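Local coordinates for putative glyoxalase superfamily protein (Ralstonia eutropha, PDB 3IUZ), which probably acts as an iron(II)-dependent dioxygenase of the 2-oxoadipate dioxygenase/decarboxylase family, converting 2-oxoadipate to 2-hydroxyglutarate, at residues G38-L49 and G186-I197. Numbering follows the deposited sequence.
Sequences GRATRAEIAQAL and GVLTVADGAELI
In Ile45, chi1 of -72° sets CG1 beside its own backbone N and the trans chi2 stretches CD1 out until it lies 4.0 Å from both Gly193 CA and Leu188 CD1; the bare glycine backbone is what lets this methyl settle on the helix. Ile197 reaches back in the same rotamer, its CD1 3.7 Å from Ala48 CB and its CG2 branch alongside Leu49 CD1. Nearer the helix starts, a two-residue antiparallel bridge ties the two segments: Ala40 N and Leu188 O pair at 2.9 Å, straight on to the carbonyl, and Leu188 N returns the bond to Ala40 O. Arg42 N then donates to Gly186 O at 2.9 Å, from 39° above the carbonyl plane. Beside the bridge, the bend at chi3 of Arg39 lays its guanidinium flat under Val187 CG2, while NE forms a salt bridge with Asp35. Thr41, in a capping box with Glu44 and with its OG1 also hydrogen-bonded to Pro33 O, and Thr189 are the N-caps of the two helices, which leave the bridge 37° apart, their axes 10.0 Å at closest. Helix 4-14 packs against Ala48, Val190 and Ile197, helix 173-185 touches Ile45 and Leu188, and strand 125-132 of the large mixed sheet meets Arg42.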
ATOM      1  N   GLY A  38      -9.176 -16.384  22.386  1.00 25.46           N
ATOM      2  CA  GLY A  38      -7.946 -16.519  21.624  1.00 25.89           C
ATOM      3  C   GLY A  38      -8.111 -16.324  20.123  1.00 25.81           C
ATOM      4  O   GLY A  38      -7.110 -16.323  19.380  1.00 26.31           O
ATOM      5  N   ARG A  39      -9.348 -16.091  19.680  1.00 24.60           N
ATOM      6  CA  ARG A  39      -9.620 -15.721  18.274  1.00 23.29           C
ATOM      7  C   ARG A  39      -8.900 -14.436  17.858  1.00 20.44           C
ATOM      8  O   ARG A  39      -8.407 -13.673  18.702  1.00 21.37           O
ATOM      9  CB  ARG A  39     -11.120 -15.597  18.068  1.00 23.21           C
ATOM     10  CG  ARG A  39     -11.803 -16.932  18.378  1.00 25.05           C
ATOM     11  CD  ARG A  39     -13.297 -16.903  18.336  1.00 27.09           C
ATOM     12  NE  ARG A  39     -13.826 -16.018  19.348  1.00 26.92           N
ATOM     13  CZ  ARG A  39     -15.117 -15.927  19.676  1.00 30.56           C
ATOM     14  NH1 ARG A  39     -16.028 -16.697  19.101  1.00 30.38           N
ATOM     15  NH2 ARG A  39     -15.504 -15.061  20.603  1.00 28.97           N
ATOM     16  N   ALA A  40      -8.887 -14.182  16.555  1.00 18.14           N
ATOM     17  CA  ALA A  40      -8.256 -13.003  16.010  1.00 16.11           C
ATOM     18  C   ALA A  40      -9.275 -11.906  15.802  1.00 15.41           C
ATOM     19  O   ALA A  40     -10.297 -12.073  15.082  1.00 13.42           O
ATOM     20  CB  ALA A  40      -7.525 -13.318  14.709  1.00 15.20           C
ATOM     21  N   THR A  41      -9.015 -10.778  16.448  1.00 14.92           N
ATOM     22  CA  THR A  41      -9.890  -9.631  16.262  1.00 14.49           C
ATOM     23  C   THR A  41      -9.633  -8.924  14.919  1.00 14.95           C
ATOM     24  O   THR A  41      -8.568  -9.079  14.328  1.00 14.88           O
ATOM     25  CB  THR A  41      -9.704  -8.614  17.363  1.00 14.44           C
ATOM     26  OG1 THR A  41      -8.359  -8.104  17.352  1.00 14.16           O
ATOM     27  CG2 THR A  41      -9.997  -9.232  18.747  1.00 12.61           C
ATOM     28  N   ARG A  42     -10.561  -8.063  14.497  1.00 14.81           N
ATOM     29  CA  ARG A  42     -10.360  -7.321  13.264  1.00 15.55           C
ATOM     30  C   ARG A  42      -9.131  -6.431  13.311  1.00 15.41           C
ATOM     31  O   ARG A  42      -8.447  -6.293  12.282  1.00 15.23           O
ATOM     32  CB  ARG A  42     -11.563  -6.483  12.857  1.00 15.83           C
ATOM     33  CG  ARG A  42     -11.872  -5.346  13.737  1.00 16.19           C
ATOM     34  CD  ARG A  42     -13.065  -4.554  13.219  1.00 19.06           C
ATOM     35  NE  ARG A  42     -13.243  -3.360  14.023  1.00 18.91           N
ATOM     36  CZ  ARG A  42     -14.198  -2.456  13.860  1.00 18.85           C
ATOM     37  NH1 ARG A  42     -15.134  -2.588  12.910  1.00 19.91           N
ATOM     38  NH2 ARG A  42     -14.210  -1.418  14.668  1.00 18.98           N
ATOM     39  N   ALA A  43      -8.867  -5.813  14.467  1.00 14.72           N
ATOM     40  CA  ALA A  43      -7.634  -5.026  14.658  1.00 15.10           C
ATOM     41  C   ALA A  43      -6.358  -5.867  14.458  1.00 14.04           C
ATOM     42  O   ALA A  43      -5.410  -5.460  13.773  1.00 14.13           O
ATOM     43  CB  ALA A  43      -7.611  -4.409  16.027  1.00 13.43           C
ATOM     44  N   GLU A  44      -6.293  -7.011  15.119  1.00 15.04           N
ATOM     45  CA  GLU A  44      -5.170  -7.912  14.914  1.00 14.89           C
ATOM     46  C   GLU A  44      -5.008  -8.321  13.430  1.00 15.75           C
ATOM     47  O   GLU A  44      -3.878  -8.366  12.906  1.00 14.45           O
ATOM     48  CB  GLU A  44      -5.337  -9.161  15.760  1.00 15.52           C
ATOM     49  CG  GLU A  44      -5.253  -8.896  17.277  1.00 16.63           C
ATOM     50  CD  GLU A  44      -5.652 -10.067  18.149  1.00 16.19           C
ATOM     51  OE1 GLU A  44      -6.257 -11.053  17.649  1.00 19.49           O
ATOM     52  OE2 GLU A  44      -5.348  -9.999  19.360  1.00 18.80           O
ATOM     53  N   ILE A  45      -6.125  -8.643  12.779  1.00 13.51           N
ATOM     54  CA  ILE A  45      -6.071  -9.070  11.409  1.00 14.65           C
ATOM     55  C   ILE A  45      -5.590  -7.921  10.529  1.00 15.03           C
ATOM     56  O   ILE A  45      -4.759  -8.120   9.608  1.00 14.24           O
ATOM     57  CB  ILE A  45      -7.433  -9.640  10.935  1.00 14.47           C
ATOM     58  CG1 ILE A  45      -7.657 -10.997  11.599  1.00 16.12           C
ATOM     59  CG2 ILE A  45      -7.514  -9.768   9.399  1.00 13.15           C
ATOM     60  CD1 ILE A  45      -9.192 -11.429  11.651  1.00 13.31           C
ATOM     61  N   ALA A  46      -6.120  -6.726  10.787  1.00 14.36           N
ATOM     62  CA  ALA A  46      -5.750  -5.566   9.982  1.00 15.40           C
ATOM     63  C   ALA A  46      -4.260  -5.258  10.106  1.00 15.45           C
ATOM     64  O   ALA A  46      -3.584  -4.970   9.099  1.00 14.46           O
ATOM     65  CB  ALA A  46      -6.585  -4.347  10.359  1.00 14.08           C
ATOM     66  N   GLN A  47      -3.756  -5.309  11.329  1.00 14.71           N
ATOM     67  CA  GLN A  47      -2.342  -5.084  11.611  1.00 16.07           C
ATOM     68  C   GLN A  47      -1.466  -6.172  10.945  1.00 16.05           C
ATOM     69  O   GLN A  47      -0.468  -5.819  10.257  1.00 15.62           O
ATOM     70  CB  GLN A  47      -2.103  -5.015  13.110  1.00 17.02           C
ATOM     71  CG  GLN A  47      -0.649  -4.916  13.542  1.00 19.12           C
ATOM     72  CD  GLN A  47      -0.005  -3.659  13.137  1.00 20.36           C
ATOM     73  OE1 GLN A  47      -0.664  -2.647  12.890  1.00 19.94           O
ATOM     74  NE2 GLN A  47       1.334  -3.692  13.077  1.00 23.16           N
ATOM     75  N   ALA A  48      -1.884  -7.442  11.052  1.00 14.32           N
ATOM     76  CA  ALA A  48      -1.122  -8.547  10.411  1.00 15.01           C
ATOM     77  C   ALA A  48      -1.145  -8.418   8.915  1.00 15.20           C
ATOM     78  O   ALA A  48      -0.056  -8.544   8.293  1.00 15.18           O
ATOM     79  CB  ALA A  48      -1.565  -9.898  10.829  1.00 14.30           C
ATOM     80  N   LEU A  49      -2.308  -8.122   8.325  1.00 14.96           N
ATOM     81  CA  LEU A  49      -2.354  -7.900   6.857  1.00 15.36           C
ATOM     82  C   LEU A  49      -1.326  -6.819   6.451  1.00 16.09           C
ATOM     83  O   LEU A  49      -0.570  -7.006   5.483  1.00 15.06           O
ATOM     84  CB  LEU A  49      -3.727  -7.501   6.356  1.00 14.42           C
ATOM     85  CG  LEU A  49      -3.870  -7.021   4.918  1.00 15.87           C
ATOM     86  CD1 LEU A  49      -3.524  -8.169   3.937  1.00 14.65           C
ATOM     87  CD2 LEU A  49      -5.256  -6.413   4.633  1.00 14.74           C
ATOM     88  N   GLY A 186     -16.639  -9.133  14.653  1.00 15.97           N
ATOM     89  CA  GLY A 186     -15.411  -8.487  15.127  1.00 15.64           C
ATOM     90  C   GLY A 186     -14.195  -9.398  15.296  1.00 15.95           C
ATOM     91  O   GLY A 186     -13.103  -8.916  15.647  1.00 16.98           O
ATOM     92  N   VAL A 187     -14.387 -10.692  15.063  1.00 13.74           N
ATOM     93  CA  VAL A 187     -13.375 -11.705  15.195  1.00 13.39           C
ATOM     94  C   VAL A 187     -13.565 -12.761  14.122  1.00 13.91           C
ATOM     95  O   VAL A 187     -14.653 -12.887  13.552  1.00 14.48           O
ATOM     96  CB  VAL A 187     -13.444 -12.453  16.562  1.00 13.68           C
ATOM     97  CG1 VAL A 187     -13.118 -11.484  17.707  1.00 12.70           C
ATOM     98  CG2 VAL A 187     -14.802 -13.194  16.741  1.00 12.37           C
ATOM     99  N   LEU A 188     -12.495 -13.489  13.841  1.00 14.79           N
ATOM    100  CA  LEU A 188     -12.516 -14.774  13.127  1.00 15.29           C
ATOM    101  C   LEU A 188     -11.637 -15.715  13.954  1.00 16.05           C
ATOM    102  O   LEU A 188     -10.825 -15.243  14.742  1.00 16.67           O
ATOM    103  CB  LEU A 188     -11.924 -14.655  11.715  1.00 15.47           C
ATOM    104  CG  LEU A 188     -12.699 -13.867  10.655  1.00 15.43           C
ATOM    105  CD1 LEU A 188     -11.777 -13.561   9.474  1.00  9.42           C
ATOM    106  CD2 LEU A 188     -14.005 -14.608  10.241  1.00 10.51           C
ATOM    107  N   THR A 189     -11.739 -17.032  13.757  1.00 15.98           N
ATOM    108  CA  THR A 189     -10.723 -17.922  14.324  1.00 15.74           C
ATOM    109  C   THR A 189      -9.355 -17.486  13.774  1.00 15.75           C
ATOM    110  O   THR A 189      -9.297 -16.834  12.719  1.00 14.66           O
ATOM    111  CB  THR A 189     -10.985 -19.394  13.924  1.00 16.36           C
ATOM    112  OG1 THR A 189     -10.879 -19.524  12.511  1.00 14.77           O
ATOM    113  CG2 THR A 189     -12.387 -19.860  14.423  1.00 16.13           C
ATOM    114  N   VAL A 190      -8.261 -17.814  14.470  1.00 14.92           N
ATOM    115  CA  VAL A 190      -6.956 -17.419  14.000  1.00 15.97           C
ATOM    116  C   VAL A 190      -6.722 -18.064  12.609  1.00 16.43           C
ATOM    117  O   VAL A 190      -6.221 -17.403  11.718  1.00 13.66           O
ATOM    118  CB  VAL A 190      -5.826 -17.716  15.020  1.00 17.04           C
ATOM    119  CG1 VAL A 190      -4.448 -17.412  14.400  1.00 17.50           C
ATOM    120  CG2 VAL A 190      -6.018 -16.906  16.339  1.00 15.86           C
ATOM    121  N   ALA A 191      -7.135 -19.328  12.413  1.00 15.96           N
ATOM    122  CA  ALA A 191      -6.968 -19.974  11.105  1.00 16.77           C
ATOM    123  C   ALA A 191      -7.708 -19.199  10.014  1.00 16.25           C
ATOM    124  O   ALA A 191      -7.179 -18.979   8.939  1.00 17.17           O
ATOM    125  CB  ALA A 191      -7.479 -21.429  11.160  1.00 16.69           C
ATOM    126  N   ASP A 192      -8.950 -18.805  10.280  1.00 15.99           N
ATOM    127  CA  ASP A 192      -9.745 -18.108   9.273  1.00 16.17           C
ATOM    128  C   ASP A 192      -9.189 -16.713   8.998  1.00 15.06           C
ATOM    129  O   ASP A 192      -9.235 -16.237   7.877  1.00 14.30           O
ATOM    130  CB  ASP A 192     -11.227 -17.988   9.662  1.00 16.02           C
ATOM    131  CG  ASP A 192     -12.007 -19.296   9.531  1.00 18.48           C
ATOM    132  OD1 ASP A 192     -11.441 -20.314   9.080  1.00 20.41           O
ATOM    133  OD2 ASP A 192     -13.211 -19.271   9.889  1.00 17.84           O
ATOM    134  N   GLY A 193      -8.682 -16.050  10.019  1.00 14.98           N
ATOM    135  CA  GLY A 193      -8.009 -14.772   9.820  1.00 16.19           C
ATOM    136  C   GLY A 193      -6.749 -14.860   8.975  1.00 15.99           C
ATOM    137  O   GLY A 193      -6.494 -13.983   8.152  1.00 16.60           O
ATOM    138  N   ALA A 194      -5.964 -15.904   9.221  1.00 15.77           N
ATOM    139  CA  ALA A 194      -4.765 -16.189   8.451  1.00 15.59           C
ATOM    140  C   ALA A 194      -5.172 -16.481   7.006  1.00 15.31           C
ATOM    141  O   ALA A 194      -4.499 -16.019   6.075  1.00 14.50           O
ATOM    142  CB  ALA A 194      -3.988 -17.399   9.039  1.00 14.91           C
ATOM    143  N   GLU A 195      -6.274 -17.222   6.824  1.00 14.96           N
ATOM    144  CA  GLU A 195      -6.758 -17.522   5.474  1.00 15.32           C
ATOM    145  C   GLU A 195      -7.197 -16.245   4.789  1.00 14.13           C
ATOM    146  O   GLU A 195      -6.809 -15.989   3.634  1.00 14.48           O
ATOM    147  CB  GLU A 195      -7.908 -18.526   5.510  1.00 15.45           C
ATOM    148  CG  GLU A 195      -8.487 -18.841   4.140  1.00 17.20           C
ATOM    149  CD  GLU A 195      -9.675 -19.792   4.210  1.00 16.36           C
ATOM    150  OE1 GLU A 195     -10.076 -20.258   5.328  1.00 14.28           O
ATOM    151  OE2 GLU A 195     -10.206 -20.080   3.132  1.00 14.30           O
ATOM    152  N   LEU A 196      -7.959 -15.404   5.492  1.00 13.91           N
ATOM    153  CA  LEU A 196      -8.391 -14.103   4.896  1.00 13.92           C
ATOM    154  C   LEU A 196      -7.223 -13.251   4.440  1.00 14.55           C
ATOM    155  O   LEU A 196      -7.219 -12.688   3.322  1.00 12.76           O
ATOM    156  CB  LEU A 196      -9.264 -13.312   5.885  1.00 14.17           C
ATOM    157  CG  LEU A 196      -9.703 -11.938   5.457  1.00 15.82           C
ATOM    158  CD1 LEU A 196     -10.482 -12.007   4.150  1.00 12.95           C
ATOM    159  CD2 LEU A 196     -10.530 -11.221   6.611  1.00 14.74           C
ATOM    160  N   ILE A 197      -6.206 -13.140   5.292  1.00 15.01           N
ATOM    161  CA  ILE A 197      -5.030 -12.337   4.925  1.00 15.47           C
ATOM    162  C   ILE A 197      -4.423 -12.868   3.615  1.00 15.00           C
ATOM    163  O   ILE A 197      -4.107 -12.102   2.703  1.00 15.86           O
ATOM    164  CB  ILE A 197      -3.991 -12.307   6.060  1.00 14.65           C
ATOM    165  CG1 ILE A 197      -4.530 -11.511   7.228  1.00 15.99           C
ATOM    166  CG2 ILE A 197      -2.616 -11.790   5.561  1.00 13.68           C
ATOM    167  CD1 ILE A 197      -3.745 -11.798   8.570  1.00 12.53           C
TER